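Long-range contacts in thiol-disulfide isomerase and thioredoxins (Corynebacterium glutamicum, PDB 3LOR), which probably works as a thioredoxin-like oxidoreductase or disulfide isomerase of the redoxin, TlpA-like family, and can bind calcium: residues A[10-15]-A[110-115]; A[18-23]-A[95-100]; A[117-122]-A[136-141]; A[124-129]-A[148-153]. All coordinates share one frame; numbering follows the deposited sequence.

Contact 1: residues A[10-15]-A[110-115]; sequences LELDVQ and PSTMKK
K115 NZ reaches back from helix 111-115 to two oxygens of the 10-15 loop: it donates to the backbone O of E11 at 2.8 Å and forms a salt bridge with D13 OD1 at 3.1 Å. The ammonium sits above the carboxylate plane, 40° out of it, because the lysine chain, bent at chi3, lays its end over D13. The other carboxylate oxygen faces the start of the helix, where S111 OG donates to D13 OD2 at 3.0 Å, on the anti side but well out of the carboxylate plane. Two different side chains therefore hold the two oxygens of D13 and should limit its rotation; the nearby lysine would probably favour the charged form.

Next to this network, the backbone N of D13 donates to T112 OG1 at 2.8 Å. T112 OG1 stands anti to its own carbonyl carbon (chi1 -52°), and this rotation leaves CG2 to meet L12 CD2 at 4.1 Å. The apolar touch is small, and most of the contact lies near the surface.

Beyond it, D101 accepts from the backbone N of T112 and of M113, tying the first turn of the helix to strand 98-101. E11, L12 and D13 are calcium-binding residues of this protein, though no ion is bound to this chain. The arrangement joins a calcium-site loop, just before edge strand 14-17, to a short helix of the thioredoxin fold.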
loop_
_atom_site.group_PDB
_atom_site.type_symbol
_atom_site.label_atom_id
_atom_site.label_comp_id
_atom_site.label_asym_id
_atom_site.label_seq_id
_atom_site.Cartn_x
_atom_site.Cartn_y
_atom_site.Cartn_z
ATOM N N LEU A 10 2.003 -19.567 -28.913
ATOM C CA LEU A 10 1.096 -18.486 -28.740
ATOM C C LEU A 10 0.578 -18.009 -30.092
ATOM O O LEU A 10 1.330 -17.683 -30.955
ATOM C CB LEU A 10 1.812 -17.379 -28.022
ATOM C CG LEU A 10 1.114 -16.067 -27.840
ATOM C CD1 LEU A 10 0.045 -16.214 -26.878
ATOM C CD2 LEU A 10 2.049 -15.060 -27.391
ATOM N N GLU A 11 -0.735 -18.013 -30.236
ATOM C CA GLU A 11 -1.420 -17.511 -31.400
ATOM C C GLU A 11 -2.615 -16.655 -31.037
ATOM O O GLU A 11 -3.690 -17.147 -30.793
ATOM C CB GLU A 11 -1.882 -18.642 -32.301
ATOM C CG GLU A 11 -0.944 -19.772 -32.493
ATOM C CD GLU A 11 0.009 -19.538 -33.615
ATOM O OE1 GLU A 11 0.693 -20.456 -34.028
ATOM O OE2 GLU A 11 0.062 -18.417 -34.069
ATOM N N LEU A 12 -2.420 -15.362 -31.021
ATOM C CA LEU A 12 -3.500 -14.469 -30.762
ATOM C C LEU A 12 -4.428 -14.449 -31.946
ATOM O O LEU A 12 -3.964 -14.411 -33.036
ATOM C CB LEU A 12 -2.939 -13.092 -30.522
ATOM C CG LEU A 12 -2.032 -12.951 -29.319
ATOM C CD1 LEU A 12 -1.641 -11.581 -29.072
ATOM C CD2 LEU A 12 -2.684 -13.510 -28.139
ATOM N N ASP A 13 -5.735 -14.488 -31.737
ATOM C CA ASP A 13 -6.665 -14.232 -32.815
ATOM C C ASP A 13 -7.163 -12.827 -32.609
ATOM O O ASP A 13 -7.856 -12.565 -31.683
ATOM C CB ASP A 13 -7.851 -15.194 -32.826
ATOM C CG ASP A 13 -7.475 -16.653 -32.927
ATOM O OD1 ASP A 13 -6.581 -17.056 -33.643
ATOM O OD2 ASP A 13 -8.135 -17.426 -32.266
ATOM N N VAL A 14 -6.788 -11.922 -33.487
ATOM C CA VAL A 14 -7.052 -10.513 -33.280
ATOM C C VAL A 14 -7.979 -9.850 -34.280
ATOM O O VAL A 14 -7.722 -9.874 -35.443
ATOM C CB VAL A 14 -5.734 -9.784 -33.357
ATOM C CG1 VAL A 14 -5.883 -8.342 -33.258
ATOM C CG2 VAL A 14 -4.794 -10.334 -32.395
ATOM N N GLN A 15 -9.066 -9.253 -33.830
ATOM C CA GLN A 15 -9.859 -8.427 -34.716
ATOM C C GLN A 15 -9.154 -7.166 -35.178
ATOM O O GLN A 15 -9.170 -6.866 -36.336
ATOM C CB GLN A 15 -11.210 -8.107 -34.106
ATOM C CG GLN A 15 -11.972 -6.971 -34.719
ATOM C CD GLN A 15 -13.311 -6.743 -34.074
ATOM O OE1 GLN A 15 -13.405 -6.191 -33.023
ATOM N NE2 GLN A 15 -14.348 -7.168 -34.719
ATOM N N PRO A 110 -15.065 -14.452 -26.821
ATOM C CA PRO A 110 -14.176 -14.260 -27.954
ATOM C C PRO A 110 -13.133 -15.363 -28.142
ATOM O O PRO A 110 -12.919 -16.194 -27.312
ATOM C CB PRO A 110 -13.530 -12.919 -27.666
ATOM C CG PRO A 110 -13.639 -12.742 -26.301
ATOM C CD PRO A 110 -14.797 -13.480 -25.777
ATOM N N SER A 111 -12.548 -15.333 -29.310
ATOM C CA SER A 111 -11.802 -16.412 -29.870
ATOM C C SER A 111 -10.549 -16.858 -29.164
ATOM O O SER A 111 -10.424 -17.995 -28.877
ATOM C CB SER A 111 -11.432 -16.036 -31.272
ATOM O OG SER A 111 -11.127 -17.165 -31.990
ATOM N N THR A 112 -9.665 -15.940 -28.842
ATOM C CA THR A 112 -8.470 -16.244 -28.103
ATOM C C THR A 112 -8.826 -16.751 -26.728
ATOM O O THR A 112 -8.279 -17.702 -26.262
ATOM C CB THR A 112 -7.497 -15.052 -28.044
ATOM O OG1 THR A 112 -7.253 -14.561 -29.341
ATOM C CG2 THR A 112 -6.206 -15.444 -27.461
HETATM N N MSE A 113 -9.792 -16.133 -26.110
HETATM C CA MSE A 113 -10.236 -16.530 -24.806
HETATM C C MSE A 113 -10.800 -17.946 -24.768
HETATM O O MSE A 113 -10.520 -18.676 -23.868
HETATM C CB MSE A 113 -11.250 -15.515 -24.280
HETATM C CG MSE A 113 -11.952 -15.850 -22.967
HETATM SE SE MSE A 113 -12.827 -14.389 -22.091
HETATM C CE MSE A 113 -13.805 -15.341 -20.978
ATOM N N LYS A 114 -11.592 -18.302 -25.760
ATOM C CA LYS A 114 -12.102 -19.646 -25.944
ATOM C C LYS A 114 -11.010 -20.653 -26.195
ATOM O O LYS A 114 -10.944 -21.673 -25.597
ATOM C CB LYS A 114 -12.992 -19.665 -27.164
ATOM C CG LYS A 114 -14.235 -20.478 -27.065
ATOM C CD LYS A 114 -14.056 -21.813 -26.453
ATOM C CE LYS A 114 -15.119 -22.757 -26.889
ATOM N NZ LYS A 114 -15.707 -23.399 -25.746
ATOM N N LYS A 115 -10.119 -20.301 -27.081
ATOM C CA LYS A 115 -9.070 -21.167 -27.520
ATOM C C LYS A 115 -8.192 -21.593 -26.353
ATOM O O LYS A 115 -7.827 -22.721 -26.249
ATOM C CB LYS A 115 -8.256 -20.392 -28.537
ATOM C CG LYS A 115 -7.216 -21.114 -29.240
ATOM C CD LYS A 115 -6.148 -20.158 -29.789
ATOM C CE LYS A 115 -6.413 -19.781 -31.172
ATOM N NZ LYS A 115 -5.261 -19.257 -31.876
#

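Contact 2: residues A[18-23]-A[95-100]; sequences VNHEGL and KFPVAV
At the edge of the thioredoxin-type sheet, the chain leaving strand 14-17 keeps hold of the beginning of strand 98-101, and an asparagine side chain takes over where strand pairing ends. V18 N makes the one backbone-to-backbone bond between the segments, to V98 O at 3.1 Å. One residue on, the amide of N19 uses both its ends on the 95-100 segment. V98 N donates to N19 OD1 at 2.8 Å, while N19 ND2 donates to F96 O, also at 2.8 Å. F96 O lies in the amide plane of N19, only 3° out of it, although the nitrogen stands well above the carbonyl plane of F96. The side chain is turned between its backbone N and carbonyl carbon (chi1 68°), which points the amide at the strand and lets it span P97; the pair of bonds fixes the flat group at both ends.

P97, the residue bridged by the two N19 bonds, packs against H20 and L23. As modelled, its CG sits 4.0 Å from the centroid of the H20 ring, over the face, a CH-pi contact in which the two side chains lie alongside one another. L23 CD1 comes across the same proline at about a right angle, 4.1 Å from P97 CG. At the far end V18 CG2 meets V100 CG2 at 3.9 Å.

Around this edge, I89 of helix 82-91 touches both V18 and V98, W17 of strand 14-17 packs on L23 and P97, F96 reaches helix 43-59, and strand 65-71 flanks the segment, with backbone bonds linking P97 and A99 to G69 and A99 to H71.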
loop_
_atom_site.group_PDB
_atom_site.type_symbol
_atom_site.label_atom_id
_atom_site.label_comp_id
_atom_site.label_asym_id
_atom_site.label_seq_id
_atom_site.Cartn_x
_atom_site.Cartn_y
_atom_site.Cartn_z
ATOM N N VAL A 18 -5.526 -1.710 -31.846
ATOM C CA VAL A 18 -6.061 -0.411 -31.564
ATOM C C VAL A 18 -5.150 0.813 -31.544
ATOM O O VAL A 18 -5.556 1.872 -31.909
ATOM C CB VAL A 18 -6.939 -0.497 -30.349
ATOM C CG1 VAL A 18 -6.810 0.675 -29.534
ATOM C CG2 VAL A 18 -8.347 -0.748 -30.768
ATOM N N ASN A 19 -3.938 0.636 -31.069
ATOM C CA ASN A 19 -2.999 1.700 -30.787
ATOM C C ASN A 19 -1.610 1.517 -31.332
ATOM O O ASN A 19 -0.692 2.126 -30.858
ATOM C CB ASN A 19 -2.884 1.834 -29.283
ATOM C CG ASN A 19 -2.221 0.630 -28.634
ATOM O OD1 ASN A 19 -2.210 -0.443 -29.159
ATOM N ND2 ASN A 19 -1.684 0.834 -27.495
ATOM N N HIS A 20 -1.444 0.576 -32.233
ATOM C CA HIS A 20 -0.136 0.188 -32.650
ATOM C C HIS A 20 -0.231 -0.600 -33.903
ATOM O O HIS A 20 -1.223 -1.174 -34.181
ATOM C CB HIS A 20 0.443 -0.702 -31.575
ATOM C CG HIS A 20 1.912 -0.916 -31.664
ATOM N ND1 HIS A 20 2.468 -1.910 -32.421
ATOM C CD2 HIS A 20 2.939 -0.298 -31.053
ATOM C CE1 HIS A 20 3.773 -1.879 -32.293
ATOM N NE2 HIS A 20 4.085 -0.913 -31.466
ATOM N N GLU A 21 0.851 -0.665 -34.629
ATOM C CA GLU A 21 0.963 -1.580 -35.704
ATOM C C GLU A 21 0.945 -2.948 -35.102
ATOM O O GLU A 21 1.433 -3.144 -34.022
ATOM C CB GLU A 21 2.298 -1.380 -36.368
ATOM C CG GLU A 21 2.561 -2.306 -37.477
ATOM C CD GLU A 21 4.011 -2.443 -37.714
ATOM O OE1 GLU A 21 4.727 -2.539 -36.721
ATOM O OE2 GLU A 21 4.449 -2.448 -38.867
ATOM N N GLY A 22 0.408 -3.901 -35.825
ATOM C CA GLY A 22 0.326 -5.254 -35.347
ATOM C C GLY A 22 1.637 -5.973 -35.251
ATOM O O GLY A 22 2.548 -5.689 -35.969
ATOM N N LEU A 23 1.705 -6.927 -34.351
ATOM C CA LEU A 23 2.903 -7.689 -34.120
ATOM C C LEU A 23 2.735 -9.110 -34.556
ATOM O O LEU A 23 1.749 -9.713 -34.279
ATOM C CB LEU A 23 3.241 -7.684 -32.644
ATOM C CG LEU A 23 3.415 -6.387 -31.893
ATOM C CD1 LEU A 23 2.989 -6.588 -30.496
ATOM C CD2 LEU A 23 4.815 -6.045 -31.941
ATOM N N LYS A 95 0.655 2.530 -22.774
ATOM C CA LYS A 95 1.487 2.733 -23.920
ATOM C C LYS A 95 1.923 1.475 -24.656
ATOM O O LYS A 95 2.536 1.558 -25.662
ATOM C CB LYS A 95 2.677 3.579 -23.525
ATOM C CG LYS A 95 2.343 5.004 -23.441
ATOM C CD LYS A 95 3.415 5.727 -22.748
ATOM C CE LYS A 95 3.300 7.223 -22.939
ATOM N NZ LYS A 95 4.609 7.941 -23.110
ATOM N N PHE A 96 1.628 0.316 -24.119
ATOM C CA PHE A 96 1.914 -0.929 -24.777
ATOM C C PHE A 96 0.881 -1.274 -25.819
ATOM O O PHE A 96 -0.193 -0.809 -25.788
ATOM C CB PHE A 96 2.122 -2.051 -23.757
ATOM C CG PHE A 96 0.980 -2.286 -22.839
ATOM C CD1 PHE A 96 1.016 -1.847 -21.564
ATOM C CD2 PHE A 96 -0.108 -2.985 -23.236
ATOM C CE1 PHE A 96 0.009 -2.102 -20.737
ATOM C CE2 PHE A 96 -1.111 -3.215 -22.394
ATOM C CZ PHE A 96 -1.049 -2.780 -21.158
ATOM N N PRO A 97 1.209 -2.122 -26.743
ATOM C CA PRO A 97 0.249 -2.450 -27.782
ATOM C C PRO A 97 -0.969 -3.237 -27.273
ATOM O O PRO A 97 -0.868 -4.130 -26.488
ATOM C CB PRO A 97 1.068 -3.250 -28.762
ATOM C CG PRO A 97 2.388 -3.166 -28.327
ATOM C CD PRO A 97 2.491 -2.754 -26.978
ATOM N N VAL A 98 -2.125 -2.825 -27.721
ATOM C CA VAL A 98 -3.358 -3.400 -27.301
ATOM C C VAL A 98 -4.094 -3.973 -28.478
ATOM O O VAL A 98 -4.290 -3.323 -29.448
ATOM C CB VAL A 98 -4.222 -2.378 -26.661
ATOM C CG1 VAL A 98 -5.447 -2.958 -26.234
ATOM C CG2 VAL A 98 -3.525 -1.708 -25.581
ATOM N N ALA A 99 -4.507 -5.204 -28.354
ATOM C CA ALA A 99 -5.293 -5.845 -29.353
ATOM C C ALA A 99 -6.647 -6.206 -28.828
ATOM O O ALA A 99 -6.837 -6.434 -27.677
ATOM C CB ALA A 99 -4.620 -7.041 -29.852
ATOM N N VAL A 100 -7.586 -6.263 -29.728
ATOM C CA VAL A 100 -8.930 -6.647 -29.466
ATOM C C VAL A 100 -9.089 -8.105 -29.919
ATOM O O VAL A 100 -8.856 -8.425 -31.037
ATOM C CB VAL A 100 -9.833 -5.734 -30.276
ATOM C CG1 VAL A 100 -11.259 -6.130 -30.209
ATOM C CG2 VAL A 100 -9.643 -4.319 -29.878
#

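Contact 3: residues A[117-122]-A[136-141]; sequences RLEGTP and VQFGQV
V136 touches L118 first: its CG1 lies 3.9 Å from L118 CD2, the two side chains crossing at about a right angle. Q137 turns its side chain away, and its backbone pairs with I124 of the neighbouring strand. F138 then carries most of the contact. With CG anti to the backbone N (chi1 177°), its ring reaches toward the 119-122 loop. E119 CB lies over one face, 4.2 Å from the ring centroid in a CH-pi contact set toward the rim, and the extended glutamate chain brings OE2 to 3.9 Å from F138 CB. Carboxylate and ring are 24° from parallel. G120 C comes to the edge of the ring, 3.6 Å from F138 CE1.

This loop ends in the cis-proline P122, in the place of the conserved cis-Pro loop of thioredoxin folds; P122 and T121 both touch C42 and C45, a pair consistent with a thioredoxin-type CxxC site. G139 follows as the strand ends, and its N donates to P122 O at 3.0 Å, with an N-H...O angle of 162°. The bond ties the backbone just after the cis peptide to the end of strand 133-138, and the P122 CG ring atom lies 4.1 Å from G139 O.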
loop_
_atom_site.group_PDB
_atom_site.type_symbol
_atom_site.label_atom_id
_atom_site.label_comp_id
_atom_site.label_asym_id
_atom_site.label_seq_id
_atom_site.Cartn_x
_atom_site.Cartn_y
_atom_site.Cartn_z
ATOM N N ARG A 117 -9.075 -21.293 -23.267
ATOM C CA ARG A 117 -9.972 -21.545 -22.180
ATOM C C ARG A 117 -9.731 -20.748 -20.905
ATOM O O ARG A 117 -9.693 -21.282 -19.848
ATOM C CB ARG A 117 -10.275 -23.029 -21.968
ATOM C CG ARG A 117 -9.239 -23.845 -21.336
ATOM C CD ARG A 117 -9.506 -25.333 -21.532
ATOM N NE ARG A 117 -9.320 -25.750 -22.911
ATOM C CZ ARG A 117 -9.845 -26.837 -23.456
ATOM N NH1 ARG A 117 -9.621 -27.103 -24.718
ATOM N NH2 ARG A 117 -10.599 -27.655 -22.746
ATOM N N LEU A 118 -9.600 -19.445 -21.053
ATOM C CA LEU A 118 -9.464 -18.577 -19.929
ATOM C C LEU A 118 -10.699 -18.561 -19.076
ATOM O O LEU A 118 -11.781 -18.596 -19.550
ATOM C CB LEU A 118 -9.076 -17.170 -20.359
ATOM C CG LEU A 118 -7.996 -17.056 -21.398
ATOM C CD1 LEU A 118 -7.798 -15.665 -21.795
ATOM C CD2 LEU A 118 -6.705 -17.665 -20.952
ATOM N N GLU A 119 -10.482 -18.536 -17.790
ATOM C CA GLU A 119 -11.505 -18.442 -16.803
ATOM C C GLU A 119 -12.215 -17.113 -16.769
ATOM O O GLU A 119 -13.277 -17.024 -16.280
ATOM C CB GLU A 119 -10.934 -18.760 -15.442
ATOM C CG GLU A 119 -10.216 -20.039 -15.398
ATOM C CD GLU A 119 -9.654 -20.370 -14.045
ATOM O OE1 GLU A 119 -10.385 -20.268 -13.052
ATOM O OE2 GLU A 119 -8.482 -20.756 -13.973
ATOM N N GLY A 120 -11.596 -16.073 -17.274
ATOM C CA GLY A 120 -12.132 -14.744 -17.190
ATOM C C GLY A 120 -11.018 -13.726 -17.210
ATOM O O GLY A 120 -9.955 -14.024 -17.644
ATOM N N THR A 121 -11.293 -12.535 -16.723
ATOM C CA THR A 121 -10.313 -11.491 -16.670
ATOM C C THR A 121 -10.165 -11.065 -15.230
ATOM O O THR A 121 -11.090 -11.155 -14.490
ATOM C CB THR A 121 -10.670 -10.288 -17.556
ATOM O OG1 THR A 121 -11.900 -9.736 -17.160
ATOM C CG2 THR A 121 -10.734 -10.648 -18.990
ATOM N N PRO A 122 -8.995 -10.614 -14.833
ATOM C CA PRO A 122 -7.791 -10.622 -15.643
ATOM C C PRO A 122 -7.122 -11.961 -15.767
ATOM O O PRO A 122 -7.224 -12.783 -14.924
ATOM C CB PRO A 122 -6.889 -9.678 -14.894
ATOM C CG PRO A 122 -7.342 -9.731 -13.541
ATOM C CD PRO A 122 -8.788 -9.878 -13.589
ATOM N N VAL A 136 -0.333 -19.783 -17.813
ATOM C CA VAL A 136 -1.570 -19.073 -17.893
ATOM C C VAL A 136 -2.108 -18.948 -16.503
ATOM O O VAL A 136 -2.313 -19.931 -15.862
ATOM C CB VAL A 136 -2.575 -19.803 -18.727
ATOM C CG1 VAL A 136 -3.799 -19.036 -18.826
ATOM C CG2 VAL A 136 -2.053 -20.055 -20.044
ATOM N N GLN A 137 -2.320 -17.731 -16.044
ATOM C CA GLN A 137 -2.776 -17.470 -14.707
ATOM C C GLN A 137 -3.967 -16.537 -14.629
ATOM O O GLN A 137 -3.922 -15.461 -15.131
ATOM C CB GLN A 137 -1.625 -16.908 -13.909
ATOM C CG GLN A 137 -1.915 -16.708 -12.470
ATOM C CD GLN A 137 -0.754 -17.051 -11.568
ATOM O OE1 GLN A 137 0.274 -17.534 -12.010
ATOM N NE2 GLN A 137 -0.917 -16.795 -10.305
ATOM N N PHE A 138 -5.025 -16.960 -13.963
ATOM C CA PHE A 138 -6.187 -16.125 -13.661
ATOM C C PHE A 138 -6.060 -15.322 -12.370
ATOM O O PHE A 138 -5.517 -15.791 -11.445
ATOM C CB PHE A 138 -7.447 -16.986 -13.641
ATOM C CG PHE A 138 -8.683 -16.248 -13.275
ATOM C CD1 PHE A 138 -9.266 -15.399 -14.142
ATOM C CD2 PHE A 138 -9.263 -16.413 -12.054
ATOM C CE1 PHE A 138 -10.359 -14.729 -13.803
ATOM C CE2 PHE A 138 -10.363 -15.730 -11.734
ATOM C CZ PHE A 138 -10.906 -14.900 -12.608
ATOM N N GLY A 139 -6.593 -14.120 -12.307
ATOM C CA GLY A 139 -6.610 -13.356 -11.081
ATOM C C GLY A 139 -5.441 -12.476 -10.710
ATOM O O GLY A 139 -4.659 -12.155 -11.530
ATOM N N GLN A 140 -5.361 -12.068 -9.459
ATOM C CA GLN A 140 -4.293 -11.222 -8.997
ATOM C C GLN A 140 -3.000 -12.014 -8.911
ATOM O O GLN A 140 -2.971 -13.066 -8.358
ATOM C CB GLN A 140 -4.650 -10.634 -7.629
ATOM C CG GLN A 140 -4.193 -9.209 -7.369
ATOM C CD GLN A 140 -4.253 -8.795 -5.897
ATOM O OE1 GLN A 140 -3.275 -8.824 -5.212
ATOM N NE2 GLN A 140 -5.408 -8.415 -5.431
ATOM N N VAL A 141 -1.932 -11.495 -9.469
ATOM C CA VAL A 141 -0.633 -12.112 -9.310
ATOM C C VAL A 141 0.261 -11.146 -8.610
ATOM O O VAL A 141 0.364 -10.049 -8.997
ATOM C CB VAL A 141 0.003 -12.458 -10.629
ATOM C CG1 VAL A 141 1.171 -13.322 -10.411
ATOM C CG2 VAL A 141 -0.955 -13.117 -11.518
#

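Contact 4: residues A[124-129]-A[148-153]; sequences IILADR and LLLGSL
In the tightly packed part, three carbons of L126 touch three leucines of segment 148-153, part of helix 143-154. L126 CD1 meets L149 CB at 4.1 Å and its CD2 meets L150 CD2 at 4.0 Å, both pairs crossing at about a right angle. L126 CB rests against L153 CD1, again at 4.1 Å. With CG anti to the carbonyl carbon (chi1 -51°), L126 sends one methyl branch to L149 and the other to L150. L153 is the residue most buried by the contact and carries the packing past the end of the strand, its CD2 lying 4.2 Å from D128 CB.

The other end is looser and wet. Instead of direct bonding, a water links the segments: R129 N donates to it at 3.0 Å, and it donates onward to L153 O, also at 3.0 Å. The R129 side chain passes near that carbonyl with NE still 4.4 Å from L153 O; its guanidinium is held by L154 O and G30 O. D128 turns its carboxylate away from the helix; OD1 makes salt bridges with R132 and R134, and OD2 accepts from K130 N.

Strand 124-127 and the helix segment run nearly parallel, 18° apart, with their axes 10.0 Å from each other, the helix lying on one face of the sheet. L150 also packs on V32 and V34 of strand 32-38, L153 touches R134 of strand 133-138, and L148 and L150 also meet L150 and L148 of a second subunit.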
loop_
_atom_site.group_PDB
_atom_site.type_symbol
_atom_site.label_atom_id
_atom_site.label_comp_id
_atom_site.label_asym_id
_atom_site.label_seq_id
_atom_site.Cartn_x
_atom_site.Cartn_y
_atom_site.Cartn_z
ATOM N N ILE A 124 -3.209 -13.615 -17.297
ATOM C CA ILE A 124 -1.930 -13.455 -17.920
ATOM C C ILE A 124 -1.521 -14.678 -18.689
ATOM O O ILE A 124 -1.746 -15.757 -18.272
ATOM C CB ILE A 124 -0.870 -13.074 -16.927
ATOM C CG1 ILE A 124 -1.297 -11.854 -16.178
ATOM C CG2 ILE A 124 0.338 -12.643 -17.586
ATOM C CD1 ILE A 124 -0.234 -11.310 -15.385
ATOM N N ILE A 125 -0.960 -14.468 -19.845
ATOM C CA ILE A 125 -0.346 -15.502 -20.573
ATOM C C ILE A 125 1.107 -15.112 -20.738
ATOM O O ILE A 125 1.403 -14.048 -21.223
ATOM C CB ILE A 125 -1.011 -15.670 -21.950
ATOM C CG1 ILE A 125 -2.487 -15.976 -21.829
ATOM C CG2 ILE A 125 -0.353 -16.711 -22.741
ATOM C CD1 ILE A 125 -3.181 -15.930 -23.082
ATOM N N LEU A 126 1.999 -15.999 -20.340
ATOM C CA LEU A 126 3.411 -15.854 -20.617
ATOM C C LEU A 126 3.896 -16.834 -21.636
ATOM O O LEU A 126 3.621 -17.969 -21.553
ATOM C CB LEU A 126 4.245 -15.984 -19.372
ATOM C CG LEU A 126 3.875 -15.144 -18.180
ATOM C CD1 LEU A 126 4.574 -15.587 -16.996
ATOM C CD2 LEU A 126 4.052 -13.718 -18.408
ATOM N N ALA A 127 4.593 -16.338 -22.620
ATOM C CA ALA A 127 5.263 -17.158 -23.589
ATOM C C ALA A 127 6.753 -16.924 -23.554
ATOM O O ALA A 127 7.206 -15.877 -23.217
ATOM C CB ALA A 127 4.734 -16.922 -24.937
ATOM N N ASP A 128 7.496 -17.952 -23.904
ATOM C CA ASP A 128 8.944 -17.903 -23.932
ATOM C C ASP A 128 9.534 -17.327 -25.207
ATOM O O ASP A 128 8.845 -16.934 -26.063
ATOM C CB ASP A 128 9.585 -19.232 -23.556
ATOM C CG ASP A 128 9.281 -20.335 -24.520
ATOM O OD1 ASP A 128 9.187 -21.457 -24.089
ATOM O OD2 ASP A 128 9.118 -20.099 -25.696
ATOM N N ARG A 129 10.843 -17.325 -25.283
ATOM C CA ARG A 129 11.608 -16.815 -26.412
ATOM C C ARG A 129 11.388 -17.549 -27.742
ATOM O O ARG A 129 11.600 -16.999 -28.772
ATOM C CB ARG A 129 13.082 -16.735 -26.077
ATOM C CG ARG A 129 13.415 -15.706 -25.061
ATOM C CD ARG A 129 14.865 -15.440 -25.067
ATOM N NE ARG A 129 15.419 -15.096 -23.785
ATOM C CZ ARG A 129 15.739 -13.872 -23.440
ATOM N NH1 ARG A 129 15.515 -12.893 -24.261
ATOM N NH2 ARG A 129 16.246 -13.628 -22.268
ATOM N N LEU A 148 9.629 -13.436 -10.517
ATOM C CA LEU A 148 10.280 -14.711 -10.515
ATOM C C LEU A 148 9.965 -15.442 -11.801
ATOM O O LEU A 148 10.836 -15.979 -12.385
ATOM C CB LEU A 148 9.869 -15.571 -9.330
ATOM C CG LEU A 148 10.280 -15.288 -7.900
ATOM C CD1 LEU A 148 9.592 -16.191 -6.953
ATOM C CD2 LEU A 148 11.723 -15.399 -7.751
ATOM N N LEU A 149 8.718 -15.425 -12.230
ATOM C CA LEU A 149 8.350 -16.092 -13.439
ATOM C C LEU A 149 8.993 -15.535 -14.670
ATOM O O LEU A 149 9.506 -16.286 -15.435
ATOM C CB LEU A 149 6.846 -16.123 -13.626
ATOM C CG LEU A 149 6.056 -16.876 -12.580
ATOM C CD1 LEU A 149 4.637 -16.600 -12.685
ATOM C CD2 LEU A 149 6.308 -18.310 -12.602
ATOM N N LEU A 150 8.974 -14.228 -14.847
ATOM C CA LEU A 150 9.662 -13.607 -15.954
ATOM C C LEU A 150 11.159 -13.809 -15.925
ATOM O O LEU A 150 11.755 -14.107 -16.898
ATOM C CB LEU A 150 9.384 -12.123 -15.995
ATOM C CG LEU A 150 8.008 -11.763 -16.449
ATOM C CD1 LEU A 150 7.838 -10.368 -16.501
ATOM C CD2 LEU A 150 7.792 -12.315 -17.769
ATOM N N GLY A 151 11.745 -13.650 -14.768
ATOM C CA GLY A 151 13.162 -13.722 -14.634
ATOM C C GLY A 151 13.600 -15.084 -15.054
ATOM O O GLY A 151 14.584 -15.229 -15.681
ATOM N N SER A 152 12.839 -16.080 -14.695
ATOM C CA SER A 152 13.119 -17.426 -15.053
ATOM C C SER A 152 13.061 -17.717 -16.566
ATOM O O SER A 152 13.894 -18.383 -17.076
ATOM C CB SER A 152 12.171 -18.308 -14.276
ATOM O OG SER A 152 12.148 -19.598 -14.735
ATOM N N LEU A 153 12.072 -17.184 -17.257
ATOM C CA LEU A 153 11.969 -17.321 -18.703
ATOM C C LEU A 153 13.072 -16.630 -19.434
ATOM O O LEU A 153 13.562 -17.118 -20.393
ATOM C CB LEU A 153 10.633 -16.852 -19.214
ATOM C CG LEU A 153 9.460 -17.661 -18.743
ATOM C CD1 LEU A 153 8.224 -17.005 -19.060
ATOM C CD2 LEU A 153 9.486 -18.980 -19.321
HETATM O O HOH W 1 12.404 -18.220 -22.895
#

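All four contacts reach one mixed sheet of the thioredoxin type. Contact 2 lies within the chain span bracketed by contact 1; contacts 3 and 4 come later and interlock, their segments alternating. Contacts 1 and 2 meet at edge strand 14-17, where Q15 N probably bonds to V100 O, their centres about 15 Å apart. Contacts 3 and 4 share the hairpin of strands 123-127 and 133-138, with centres also about 15 Å apart. Contact 1 also touches contact 3 through M113 and contact 4 through L10, whereas contacts 2 and 3 lie on opposite sides of the chain's centre. Calcium-site loop, cis-proline loop and subunit-facing helix thus share one framework.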